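Local coordinates for protein N-glycosylase/DNA lyase (Methanocaldococcus jannaschii, PDB 3FHF) that belongs to the DNA glycosylase and AP lyase enzymes of the all-helical 8-oxoguanine DNA glycosylase family, within the helix-hairpin-helix clan, at residues R177-L180 / E181-I185; R159-E163 / N164-D168; E114-N118 / E119-R123; V193-K196 / L197-D201; L202-W205 / Y206-G210. All blocks are in the same frame, centred on the assembly; numbering follows the deposited sequence. Where two conformers were deposited one is given.

Contact 1: R177-L180 / E181-I185; sequences RKYL and EIENI
Lys178 NZ and Glu181 OE2 form a salt bridge of 3.1 Å, the shorter of two ion pairs that Glu181 makes with residues three and four places earlier. The amine reaches OE2 from above the carboxylate plane, 46° out of it. Water 1 links the same two groups, accepting from NZ and donating to OE2. The other oxygen, Glu181 OE1, faces the edge of the Arg177 guanidinium, a long salt bridge of 3.7 Å to NH1. Arg177 and Glu181 run side by side in the same direction. A bend at chi2 turns the end of the Lys178 chain towards Glu181 and Ile182, and CE rests 3.8 Å from Ile182 CD1. On another face of the helix, Glu183 OE1 lies at the edge of the Tyr179 ring, 4.1 Å from CE1. Both polar ends have firmer partners outside: Glu183 OE1 forms a salt bridge with Arg123 and accepts from Ala151 N, and Tyr179 OH bonds to Ala151 O and Ile153 N. Leu180 O takes the Asn184 backbone N at 3.2 Å, a weak bond from Asn184 ND2 and a proton of water 2. That water also donates to Glu183 OE2. Beneath run regular i to i+4 backbone bonds, such as Glu183 N to Tyr179 O at 2.9 Å. The arrangement is that of an amphipathic alpha helix, with a salt-bridge network along its exposed side and Tyr179, Ile182 and Glu183 turned into the protein.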
# COMPACT_ATOMS: atom_id res chain seq x y z
N ARG A 177 14.77 7.67 -6.24
CA ARG A 177 15.21 7.30 -7.58
C ARG A 177 15.00 5.83 -7.90
O ARG A 177 14.52 5.49 -8.98
CB ARG A 177 16.69 7.64 -7.75
CG ARG A 177 17.27 7.23 -9.10
CD ARG A 177 18.79 7.28 -9.08
NE ARG A 177 19.34 6.42 -8.03
CZ ARG A 177 19.22 5.10 -8.00
NH1 ARG A 177 18.56 4.47 -8.96
NH2 ARG A 177 19.73 4.41 -6.99
N LYS A 178 15.36 4.96 -6.97
CA LYS A 178 15.23 3.52 -7.19
C LYS A 178 13.78 3.08 -7.14
O LYS A 178 13.37 2.17 -7.87
CB LYS A 178 16.04 2.75 -6.14
CG LYS A 178 16.13 1.25 -6.40
CD LYS A 178 16.83 0.96 -7.72
CE LYS A 178 16.97 -0.54 -7.96
NZ LYS A 178 17.70 -0.84 -9.23
N TYR A 179 12.99 3.71 -6.28
CA TYR A 179 11.59 3.35 -6.15
C TYR A 179 10.86 3.64 -7.45
O TYR A 179 10.15 2.79 -7.97
CB TYR A 179 10.94 4.11 -4.99
CG TYR A 179 9.64 3.49 -4.53
CD1 TYR A 179 8.45 3.71 -5.24
CD2 TYR A 179 9.60 2.66 -3.41
CE1 TYR A 179 7.25 3.11 -4.84
CE2 TYR A 179 8.40 2.05 -3.00
CZ TYR A 179 7.23 2.28 -3.72
OH TYR A 179 6.05 1.68 -3.32
N LEU A 180 11.05 4.84 -7.99
CA LEU A 180 10.40 5.24 -9.23
C LEU A 180 10.86 4.38 -10.39
O LEU A 180 10.11 4.12 -11.32
CB LEU A 180 10.68 6.71 -9.56
CG LEU A 180 9.91 7.78 -8.79
CD1 LEU A 180 10.16 7.62 -7.30
CD2 LEU A 180 10.33 9.16 -9.27
N GLU A 181 12.11 3.94 -10.33
CA GLU A 181 12.67 3.10 -11.38
C GLU A 181 11.98 1.74 -11.39
O GLU A 181 11.56 1.26 -12.44
CB GLU A 181 14.17 2.93 -11.17
CG GLU A 181 14.84 2.04 -12.20
CD GLU A 181 16.34 1.89 -11.94
OE1 GLU A 181 17.04 2.92 -11.91
OE2 GLU A 181 16.81 0.74 -11.78
N ILE A 182 11.87 1.12 -10.22
CA ILE A 182 11.22 -0.19 -10.13
C ILE A 182 9.72 -0.08 -10.37
O ILE A 182 9.10 -1.00 -10.90
CB ILE A 182 11.51 -0.84 -8.76
CG1 ILE A 182 13.00 -1.19 -8.68
CG2 ILE A 182 10.64 -2.07 -8.58
CD1 ILE A 182 13.40 -1.84 -7.39
N GLU A 183 9.13 1.04 -9.98
CA GLU A 183 7.70 1.27 -10.18
C GLU A 183 7.38 1.27 -11.69
O GLU A 183 6.35 0.75 -12.12
CB GLU A 183 7.30 2.60 -9.54
CG GLU A 183 5.91 3.10 -9.89
CD GLU A 183 5.47 4.26 -9.00
OE1 GLU A 183 4.77 4.01 -7.99
OE2 GLU A 183 5.83 5.42 -9.31
N ASN A 184 8.28 1.83 -12.49
CA ASN A 184 8.08 1.88 -13.94
C ASN A 184 8.09 0.51 -14.62
O ASN A 184 7.42 0.31 -15.62
CB ASN A 184 9.11 2.81 -14.58
CG ASN A 184 8.57 4.20 -14.81
OD1 ASN A 184 7.62 4.38 -15.58
ND2 ASN A 184 9.15 5.19 -14.13
N ILE A 185 8.87 -0.42 -14.08
CA ILE A 185 8.90 -1.77 -14.65
C ILE A 185 7.53 -2.40 -14.37
O ILE A 185 6.89 -2.98 -15.25
CB ILE A 185 10.01 -2.63 -13.99
CG1 ILE A 185 11.39 -2.05 -14.31
CG2 ILE A 185 9.93 -4.07 -14.49
CD1 ILE A 185 12.51 -2.67 -13.52
O HOH W 1 15.69 -1.54 -11.45
O HOH W 2 7.73 5.54 -11.50

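Contact 2: R159-E163 / N164-D168; sequences RELYE and NNYID
Glu160 O is held by both nitrogens of Asn164, the backbone N and the side-chain ND2, each at 3.0 Å. The two donors come from opposite faces of the carbonyl plane. Asn164 CG stands beside its own backbone N (chi1 -70°), which turns the amide back over the last turn of the helix. Leu161 follows, and its O accepts from Tyr166 N at 2.8 Å. Its side chain crosses Tyr166 at about a right angle, with CD2 3.6 Å from Tyr166 CB. Leu161 CB also meets Ile167 CD1 at 3.9 Å. Tyr162 O takes Asn165 N at 3.1 Å, the donor standing above the carbonyl plane. Together the bonds from Tyr166 and Asn165 make a Schellman motif, with Asn165 as the C-prime residue at positive phi. Ile167 CG1 tucks under the backbone of Tyr162, 3.5 Å from its N. The Tyr162 ring is edge-on to Asp168 O, 3.4 Å from CE1. Glu163 ends the helix, and its OE2 forms a salt bridge with Arg159 NH1 at 2.8 Å, in the guanidinium plane. The turn closes helix 155-163 and starts the loop towards helix 176-192. Leu161 and Tyr166 both pack on that second helix, through Ile182 and through Ile185 and Ile189. Glu160 forms a salt bridge with Arg208 of helix 197-209, and Tyr166 OH bonds to His7, in the N-terminal histidine run, probably a tag.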
# COMPACT_ATOMS: atom_id res chain seq x y z
N ARG A 159 11.77 -9.55 -4.09
CA ARG A 159 12.39 -10.86 -4.23
C ARG A 159 11.97 -11.53 -5.53
O ARG A 159 12.79 -12.15 -6.21
CB ARG A 159 12.03 -11.77 -3.06
CG ARG A 159 12.52 -13.20 -3.25
CD ARG A 159 12.43 -14.01 -1.96
NE ARG A 159 13.39 -13.55 -0.96
CZ ARG A 159 14.70 -13.75 -1.02
NH1 ARG A 159 15.24 -14.42 -2.03
NH2 ARG A 159 15.48 -13.30 -0.05
N GLU A 160 10.70 -11.40 -5.89
CA GLU A 160 10.21 -12.02 -7.11
C GLU A 160 10.86 -11.37 -8.32
O GLU A 160 11.27 -12.06 -9.25
CB GLU A 160 8.67 -11.92 -7.18
CG GLU A 160 8.01 -12.49 -5.92
CD GLU A 160 6.49 -12.50 -5.96
OE1 GLU A 160 5.89 -11.58 -6.55
OE2 GLU A 160 5.90 -13.43 -5.37
N LEU A 161 10.98 -10.04 -8.29
CA LEU A 161 11.60 -9.30 -9.39
C LEU A 161 13.07 -9.70 -9.54
O LEU A 161 13.56 -9.90 -10.66
CB LEU A 161 11.50 -7.79 -9.13
CG LEU A 161 10.12 -7.14 -9.33
CD1 LEU A 161 10.12 -5.73 -8.78
CD2 LEU A 161 9.77 -7.12 -10.81
N TYR A 162 13.77 -9.82 -8.42
CA TYR A 162 15.18 -10.20 -8.43
C TYR A 162 15.37 -11.62 -8.95
O TYR A 162 16.22 -11.87 -9.80
CB TYR A 162 15.76 -10.08 -7.02
CG TYR A 162 17.04 -10.86 -6.80
CD1 TYR A 162 18.22 -10.50 -7.45
CD2 TYR A 162 17.07 -11.96 -5.94
CE1 TYR A 162 19.40 -11.21 -7.24
CE2 TYR A 162 18.25 -12.68 -5.73
CZ TYR A 162 19.41 -12.30 -6.38
OH TYR A 162 20.58 -13.00 -6.15
N GLU A 163 14.58 -12.54 -8.42
CA GLU A 163 14.68 -13.94 -8.81
C GLU A 163 14.35 -14.19 -10.27
O GLU A 163 14.94 -15.08 -10.89
CB GLU A 163 13.77 -14.79 -7.92
CG GLU A 163 14.53 -15.55 -6.85
CD GLU A 163 13.75 -15.74 -5.57
OE1 GLU A 163 12.58 -16.20 -5.64
OE2 GLU A 163 14.30 -15.44 -4.49
N ASN A 164 13.42 -13.42 -10.82
CA ASN A 164 13.05 -13.59 -12.22
C ASN A 164 13.80 -12.61 -13.14
O ASN A 164 13.37 -12.33 -14.26
CB ASN A 164 11.54 -13.46 -12.37
CG ASN A 164 10.81 -14.65 -11.77
OD1 ASN A 164 10.90 -15.77 -12.28
ND2 ASN A 164 10.08 -14.41 -10.68
N ASN A 165 14.90 -12.08 -12.62
CA ASN A 165 15.78 -11.18 -13.36
C ASN A 165 15.26 -9.85 -13.91
O ASN A 165 15.71 -9.41 -14.97
CB ASN A 165 16.43 -11.96 -14.51
CG ASN A 165 17.08 -13.25 -14.04
OD1 ASN A 165 18.06 -13.22 -13.29
ND2 ASN A 165 16.53 -14.38 -14.45
N TYR A 166 14.34 -9.21 -13.21
CA TYR A 166 13.84 -7.91 -13.66
C TYR A 166 14.73 -6.83 -13.05
O TYR A 166 14.77 -5.71 -13.54
CB TYR A 166 12.39 -7.68 -13.22
CG TYR A 166 11.37 -8.57 -13.90
CD1 TYR A 166 11.09 -9.84 -13.42
CD2 TYR A 166 10.67 -8.12 -15.02
CE1 TYR A 166 10.13 -10.65 -14.02
CE2 TYR A 166 9.71 -8.92 -15.63
CZ TYR A 166 9.44 -10.18 -15.13
OH TYR A 166 8.49 -10.97 -15.73
N ILE A 167 15.43 -7.19 -11.98
CA ILE A 167 16.36 -6.28 -11.31
C ILE A 167 17.59 -7.10 -10.93
O ILE A 167 17.48 -8.30 -10.66
CB ILE A 167 15.75 -5.63 -10.03
CG1 ILE A 167 15.35 -6.70 -9.01
CG2 ILE A 167 14.55 -4.79 -10.40
CD1 ILE A 167 14.73 -6.13 -7.75
N ASP A 168 18.75 -6.46 -10.91
CA ASP A 168 20.01 -7.14 -10.60
C ASP A 168 20.22 -7.62 -9.17
O ASP A 168 20.85 -8.65 -8.94
CB ASP A 168 21.19 -6.27 -10.99
CG ASP A 168 21.67 -6.54 -12.40
OD1 ASP A 168 21.68 -7.72 -12.81
OD2 ASP A 168 22.04 -5.57 -13.10
O HOH W 3 18.65 -10.84 -11.26
O HOH W 4 17.97 -16.04 -11.53

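Contact 3: E114-N118 / E119-R123; sequences ESFEN and EKVAR
Phe116 and Ala122 have their CA atoms 5.7 Å apart where the chain passes from a short loop into helix 119-129. Phe116 and Asn118 are in extended backbone conformations, and Glu117 between them is near helical angles. Asn118 is the N-cap, and helical angles begin at Glu119. The first backbone bond of the new helix runs from Ala122 N to Asn118 O at 3.1 Å, with an N-H...O angle of 148°. The Asn118 side chain adds the capping bond. Its OD1 accepts from Val121 N at 3.0 Å, and the angle at the hydrogen is 158°. The chi1 of 56° sets CG between the backbone N and the carbonyl carbon, which brings OD1 over the first turn. OD1 also lies 3.2 Å from Lys120 CB. Phe116 points its side chain at the helix start. In one of two deposited conformers of Val121, CG1 comes close to Phe116 CD1, a contact that is tentative for that reason. Phe116 CD2 lies 3.9 Å from Ala122 CB, and Val121 O stands over one face of the ring. Beyond the cap, Glu119 and Lys120 turn to Asp149: Glu119 OE1 accepts from its backbone N, and Lys120 NZ pairs with its carboxylate. The chemistry is that of an N-cap backed by an apolar contact. Asn118 O takes Ala122 N as the first regular helical bond, while OD1 supplies a partner for Val121 N, which has no helical carbonyl four places earlier. Phe116 covers the side at Val121 and Ala122.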
# COMPACT_ATOMS: atom_id res chain seq x y z
N GLU A 114 -5.68 16.00 -1.72
CA GLU A 114 -6.40 16.40 -2.93
C GLU A 114 -5.99 17.78 -3.46
O GLU A 114 -6.29 18.12 -4.60
CB GLU A 114 -7.91 16.36 -2.69
CG GLU A 114 -8.42 15.00 -2.25
CD GLU A 114 -9.93 14.87 -2.39
OE1 GLU A 114 -10.66 15.78 -1.93
OE2 GLU A 114 -10.37 13.85 -2.97
N SER A 115 -5.29 18.56 -2.64
CA SER A 115 -4.86 19.89 -3.07
C SER A 115 -3.75 19.81 -4.10
O SER A 115 -3.60 20.71 -4.93
CB SER A 115 -4.39 20.71 -1.86
OG SER A 115 -3.11 20.28 -1.42
N PHE A 116 -2.97 18.73 -4.06
CA PHE A 116 -1.86 18.57 -5.00
C PHE A 116 -2.30 18.30 -6.44
O PHE A 116 -3.40 17.80 -6.68
CB PHE A 116 -0.92 17.46 -4.53
CG PHE A 116 -0.15 17.82 -3.29
CD1 PHE A 116 0.90 18.74 -3.36
CD2 PHE A 116 -0.51 17.30 -2.05
CE1 PHE A 116 1.58 19.13 -2.20
CE2 PHE A 116 0.16 17.69 -0.90
CZ PHE A 116 1.21 18.61 -0.97
N GLU A 117 -1.42 18.64 -7.37
CA GLU A 117 -1.65 18.47 -8.80
C GLU A 117 -1.99 17.02 -9.15
O GLU A 117 -2.81 16.75 -10.03
CB GLU A 117 -0.40 18.88 -9.57
CG GLU A 117 -0.65 19.63 -10.86
CD GLU A 117 -1.12 21.04 -10.62
OE1 GLU A 117 -2.15 21.21 -9.93
OE2 GLU A 117 -0.47 21.99 -11.11
N ASN A 118 -1.34 16.09 -8.46
CA ASN A 118 -1.57 14.68 -8.69
C ASN A 118 -1.03 13.84 -7.54
O ASN A 118 -0.45 14.37 -6.59
CB ASN A 118 -0.91 14.26 -10.01
CG ASN A 118 0.57 14.59 -10.05
OD1 ASN A 118 1.36 14.04 -9.29
ND2 ASN A 118 0.95 15.49 -10.95
N GLU A 119 -1.23 12.53 -7.64
CA GLU A 119 -0.81 11.57 -6.63
C GLU A 119 0.70 11.44 -6.49
O GLU A 119 1.19 11.12 -5.41
CB GLU A 119 -1.40 10.19 -6.96
CG GLU A 119 -1.05 9.73 -8.37
CD GLU A 119 -1.91 8.58 -8.85
OE1 GLU A 119 -1.61 7.41 -8.52
OE2 GLU A 119 -2.89 8.84 -9.57
N LYS A 120 1.44 11.66 -7.57
CA LYS A 120 2.90 11.55 -7.54
C LYS A 120 3.49 12.64 -6.66
O LYS A 120 4.40 12.38 -5.86
CB LYS A 120 3.45 11.68 -8.96
CG LYS A 120 3.58 10.36 -9.73
CD LYS A 120 2.30 9.54 -9.68
CE LYS A 120 2.47 8.21 -10.40
NZ LYS A 120 2.70 8.38 -11.86
N VAL A 121 2.98 13.85 -6.81
CA VAL A 121 3.44 14.98 -6.02
C VAL A 121 2.96 14.85 -4.58
O VAL A 121 3.66 15.23 -3.64
CB VAL A 121 2.94 16.31 -6.63
CG1 VAL A 121 3.12 17.44 -5.65
CG2 VAL A 121 3.71 16.61 -7.92
N ALA A 122 1.76 14.30 -4.41
CA ALA A 122 1.19 14.13 -3.08
C ALA A 122 2.06 13.12 -2.32
O ALA A 122 2.33 13.29 -1.13
CB ALA A 122 -0.25 13.62 -3.18
N ARG A 123 2.50 12.09 -3.03
CA ARG A 123 3.35 11.06 -2.43
C ARG A 123 4.62 11.69 -1.87
O ARG A 123 5.07 11.34 -0.77
CB ARG A 123 3.73 10.00 -3.47
CG ARG A 123 4.63 8.90 -2.89
CD ARG A 123 4.67 7.66 -3.78
NE ARG A 123 5.15 7.94 -5.12
CZ ARG A 123 5.18 7.06 -6.11
NH1 ARG A 123 4.76 5.81 -5.90
NH2 ARG A 123 5.61 7.42 -7.31

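Contact 4: V193-K196 / L197-D201; sequences VNLK and LSELD
Glu199 carries its flat carboxylate back to the start of its own helix, where OE2 accepts from Lys196 N at 3.0 Å. The N-H points almost straight at the oxygen, at 173°. It arrives on the anti side of the carboxylate, 32° out of the plane. Around OE2 lie Leu195 CA at 3.6 Å, and Leu195 CD2 and Lys196 CG, both at 3.7 Å. Water 5 donates to the same oxygen and to Asn194 O. Glu199 CG sits beside the backbone N (chi1 -62°) and the chain is extended beyond it, which gives the reach to the residue three places earlier. The O of Lys196, the N-cap residue, accepts from Leu200 N at 2.9 Å, nearly along the C=O axis. The Lys196 amine stays 5.6 Å from Glu199 OE2, so it makes no direct ion pair there. On the apolar side, Leu200 CD1 meets Leu195 CD1 at 4.2 Å and Val193 CG2 at 4.3 Å. The Leu195 and Leu200 side chains cross at about a right angle. Val193 and Leu195 continue this packing onto helix 5-18, and Ser198 OG bonds to Asp148. Asn194, at positive phi, is the C-prime residue of the Schellman motif that ends helix 176-192. The chemistry is half a capping box: the N-cap N-H bonds to the N3 carboxylate, but a lysine side chain cannot return the bond. Apolar packing of Val193, Leu195 and Leu200 backs it. The Glu199 charge near the helix N-terminus would probably be favoured by the helix dipole.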
# COMPACT_ATOMS: atom_id res chain seq x y z
N VAL A 193 -0.77 -6.12 -19.48
CA VAL A 193 -1.97 -6.89 -19.16
C VAL A 193 -3.19 -5.98 -18.99
O VAL A 193 -4.25 -6.41 -18.54
CB VAL A 193 -1.80 -7.75 -17.87
CG1 VAL A 193 -0.79 -8.85 -18.12
CG2 VAL A 193 -1.36 -6.88 -16.70
N ASN A 194 -3.02 -4.72 -19.37
CA ASN A 194 -4.08 -3.72 -19.27
C ASN A 194 -4.66 -3.55 -17.87
O ASN A 194 -5.88 -3.49 -17.70
CB ASN A 194 -5.19 -4.04 -20.27
CG ASN A 194 -4.80 -3.72 -21.70
OD1 ASN A 194 -3.93 -4.38 -22.28
ND2 ASN A 194 -5.42 -2.70 -22.27
N LEU A 195 -3.79 -3.46 -16.88
CA LEU A 195 -4.21 -3.27 -15.49
C LEU A 195 -3.48 -2.05 -14.94
O LEU A 195 -2.33 -1.80 -15.31
CB LEU A 195 -3.86 -4.48 -14.63
CG LEU A 195 -4.58 -5.81 -14.87
CD1 LEU A 195 -4.00 -6.87 -13.93
CD2 LEU A 195 -6.08 -5.64 -14.62
N LYS A 196 -4.14 -1.31 -14.06
CA LYS A 196 -3.52 -0.14 -13.43
C LYS A 196 -2.65 -0.72 -12.32
O LYS A 196 -2.82 -1.87 -11.94
CB LYS A 196 -4.59 0.75 -12.81
CG LYS A 196 -5.66 1.22 -13.78
CD LYS A 196 -6.75 1.99 -13.04
CE LYS A 196 -7.93 2.29 -13.96
NZ LYS A 196 -7.49 3.02 -15.18
N LEU A 197 -1.71 0.07 -11.80
CA LEU A 197 -0.85 -0.42 -10.73
C LEU A 197 -1.65 -0.81 -9.48
O LEU A 197 -1.30 -1.76 -8.80
CB LEU A 197 0.22 0.62 -10.37
CG LEU A 197 1.36 0.69 -11.38
CD1 LEU A 197 2.27 1.86 -11.04
CD2 LEU A 197 2.14 -0.63 -11.36
N SER A 198 -2.72 -0.08 -9.19
CA SER A 198 -3.55 -0.39 -8.02
C SER A 198 -4.09 -1.82 -8.14
O SER A 198 -4.07 -2.59 -7.18
CB SER A 198 -4.72 0.59 -7.93
OG SER A 198 -5.46 0.59 -9.13
N GLU A 199 -4.57 -2.16 -9.34
CA GLU A 199 -5.14 -3.47 -9.63
C GLU A 199 -4.09 -4.58 -9.71
O GLU A 199 -4.28 -5.67 -9.17
CB GLU A 199 -5.92 -3.41 -10.95
CG GLU A 199 -7.10 -2.46 -10.95
CD GLU A 199 -7.64 -2.16 -12.34
OE1 GLU A 199 -8.83 -1.81 -12.45
OE2 GLU A 199 -6.88 -2.27 -13.34
N LEU A 200 -2.99 -4.29 -10.40
CA LEU A 200 -1.92 -5.27 -10.57
C LEU A 200 -1.44 -5.77 -9.22
O LEU A 200 -1.18 -6.96 -9.05
CB LEU A 200 -0.73 -4.65 -11.32
CG LEU A 200 0.43 -5.60 -11.63
CD1 LEU A 200 -0.03 -6.62 -12.65
CD2 LEU A 200 1.63 -4.82 -12.17
N ASP A 201 -1.33 -4.86 -8.26
CA ASP A 201 -0.88 -5.21 -6.92
C ASP A 201 -1.71 -6.32 -6.30
O ASP A 201 -1.17 -7.24 -5.68
CB ASP A 201 -0.91 -3.97 -6.02
CG ASP A 201 -0.53 -4.30 -4.58
OD1 ASP A 201 -1.45 -4.52 -3.76
OD2 ASP A 201 0.68 -4.35 -4.29
O HOH W 5 -7.51 -1.49 -15.89

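Contact 5: L202-W205 / Y206-G210; sequences LYIW and YLRTG
Arg208 NH1 stands over the centre of the Trp205 ring, 3.1 Å above its plane. This is a cation-pi contact, with CZ 4.4 Å from the centroid of the six-membered ring and only 5° off the ring normal. The guanidinium is not stacked flat. It meets the indole edge-on, the two planes 82° apart, so that NH1 points down at the face. Arg208 CG lies opposite the backbone N (chi1 -164°) and the chain then bends at chi3, which brings the head back over the preceding turn. Its NH2 comes near Ile204 CG2 in one of the two deposited conformers of Ile204, a tentative contact, and pairs with Glu160 OE1 of helix 155-163. Thr209 approaches the same indole at its edge, with CG2 in the ring plane and 3.8 Å from Trp205 CE3. Its OG1 is 3.0 Å from Trp205 O and also takes part in a bond to Lys211 N. Trp205 O accepts the Thr209 backbone N at 2.8 Å, nearly in line with the carbonyl, and a weaker bond from Arg208 N. Tyr206 N and Leu207 N hold the regular helical bonds to Leu202 O and Tyr203 O. Gly210 follows with positive phi, where the helix ends. Tyr203, Tyr206 and Leu207 turn to helix 5-18. The chemistry implies that the Arg208 charge is shared between an aromatic face and a carboxylate. The two partners would restrict the guanidinium's orientation, and the bridge ties helix 197-209 to helix 155-163.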
# COMPACT_ATOMS: atom_id res chain seq x y z
N LEU A 202 -3.03 -6.22 -6.45
CA LEU A 202 -3.93 -7.24 -5.90
C LEU A 202 -3.85 -8.56 -6.68
O LEU A 202 -3.96 -9.63 -6.09
CB LEU A 202 -5.37 -6.71 -5.85
CG LEU A 202 -5.56 -5.49 -4.93
CD1 LEU A 202 -7.03 -5.04 -4.91
CD2 LEU A 202 -5.11 -5.86 -3.51
N TYR A 203 -3.66 -8.49 -8.00
CA TYR A 203 -3.54 -9.73 -8.78
C TYR A 203 -2.27 -10.45 -8.36
O TYR A 203 -2.26 -11.68 -8.22
CB TYR A 203 -3.48 -9.45 -10.29
CG TYR A 203 -4.85 -9.28 -10.93
CD1 TYR A 203 -5.53 -8.06 -10.86
CD2 TYR A 203 -5.46 -10.34 -11.58
CE1 TYR A 203 -6.78 -7.91 -11.43
CE2 TYR A 203 -6.73 -10.20 -12.16
CZ TYR A 203 -7.38 -8.98 -12.08
OH TYR A 203 -8.62 -8.84 -12.64
N ILE A 204 -1.20 -9.70 -8.15
CA ILE A 204 0.06 -10.29 -7.72
C ILE A 204 -0.07 -10.93 -6.34
O ILE A 204 0.40 -12.05 -6.12
CB ILE A 204 1.19 -9.24 -7.72
CG1 ILE A 204 1.50 -8.83 -9.17
CG2 ILE A 204 2.43 -9.79 -7.02
CD1 ILE A 204 2.62 -7.82 -9.32
N TRP A 205 -0.71 -10.23 -5.40
CA TRP A 205 -0.90 -10.80 -4.07
C TRP A 205 -1.78 -12.04 -4.15
O TRP A 205 -1.53 -13.03 -3.46
CB TRP A 205 -1.51 -9.78 -3.10
CG TRP A 205 -0.48 -9.01 -2.33
CD1 TRP A 205 -0.14 -7.69 -2.49
CD2 TRP A 205 0.37 -9.51 -1.29
NE1 TRP A 205 0.87 -7.35 -1.62
CE2 TRP A 205 1.20 -8.45 -0.87
CE3 TRP A 205 0.50 -10.76 -0.67
CZ2 TRP A 205 2.15 -8.60 0.14
CZ3 TRP A 205 1.46 -10.91 0.34
CH2 TRP A 205 2.27 -9.83 0.73
N TYR A 206 -2.80 -12.00 -5.00
CA TYR A 206 -3.68 -13.15 -5.11
C TYR A 206 -2.92 -14.37 -5.61
O TYR A 206 -3.16 -15.49 -5.15
CB TYR A 206 -4.86 -12.87 -6.03
CG TYR A 206 -5.70 -14.09 -6.25
CD1 TYR A 206 -5.49 -14.92 -7.35
CD2 TYR A 206 -6.68 -14.46 -5.33
CE1 TYR A 206 -6.23 -16.09 -7.53
CE2 TYR A 206 -7.43 -15.61 -5.50
CZ TYR A 206 -7.20 -16.42 -6.60
OH TYR A 206 -7.92 -17.58 -6.75
N LEU A 207 -2.01 -14.16 -6.55
CA LEU A 207 -1.20 -15.25 -7.09
C LEU A 207 -0.29 -15.83 -6.02
O LEU A 207 0.03 -17.01 -6.03
CB LEU A 207 -0.34 -14.76 -8.25
CG LEU A 207 -1.04 -14.58 -9.60
CD1 LEU A 207 -0.12 -13.85 -10.57
CD2 LEU A 207 -1.43 -15.94 -10.14
N ARG A 208 0.11 -14.98 -5.08
CA ARG A 208 1.01 -15.39 -4.00
C ARG A 208 0.30 -16.02 -2.80
O ARG A 208 0.84 -16.92 -2.15
CB ARG A 208 1.81 -14.17 -3.54
CG ARG A 208 3.03 -14.47 -2.69
CD ARG A 208 3.68 -13.16 -2.22
NE ARG A 208 4.23 -12.37 -3.33
CZ ARG A 208 4.05 -11.06 -3.49
NH1 ARG A 208 3.33 -10.37 -2.60
NH2 ARG A 208 4.60 -10.43 -4.51
N THR A 209 -0.92 -15.59 -2.52
CA THR A 209 -1.63 -16.08 -1.35
C THR A 209 -3.04 -16.62 -1.55
O THR A 209 -3.58 -17.29 -0.68
CB THR A 209 -1.72 -14.98 -0.29
OG1 THR A 209 -2.55 -13.92 -0.78
CG2 THR A 209 -0.31 -14.43 0.04
N GLY A 210 -3.65 -16.31 -2.69
CA GLY A 210 -5.01 -16.77 -2.92
C GLY A 210 -6.01 -15.91 -2.18
O GLY A 210 -7.20 -16.23 -2.11

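In the fold
Contacts 1, 2, 4 and 5 gather around the last three helices, 155-163, 176-192 and 197-209. Contact 3 lies at the start of helix 119-129, about 18 Å from contact 1 between centres. Contact 1 touches contacts 2, 3 and 4 but not contact 5. It packs on contact 2 through Ile182 CG2 and Leu161 CD1, 3.7 Å apart, and on contact 4 through Glu183 CG and Leu197 CD1 at 4.0 Å. Its tie to contact 3 is ionic: Glu183 OE1 and Arg123 NH1 are 2.8 Å apart. The salt bridge of Glu160 OE1 with Arg208 NH2, 2.7 Å, joins contacts 2 and 5. Contacts 4 and 5 share helix 197-209 and touch at Leu195 and Tyr203.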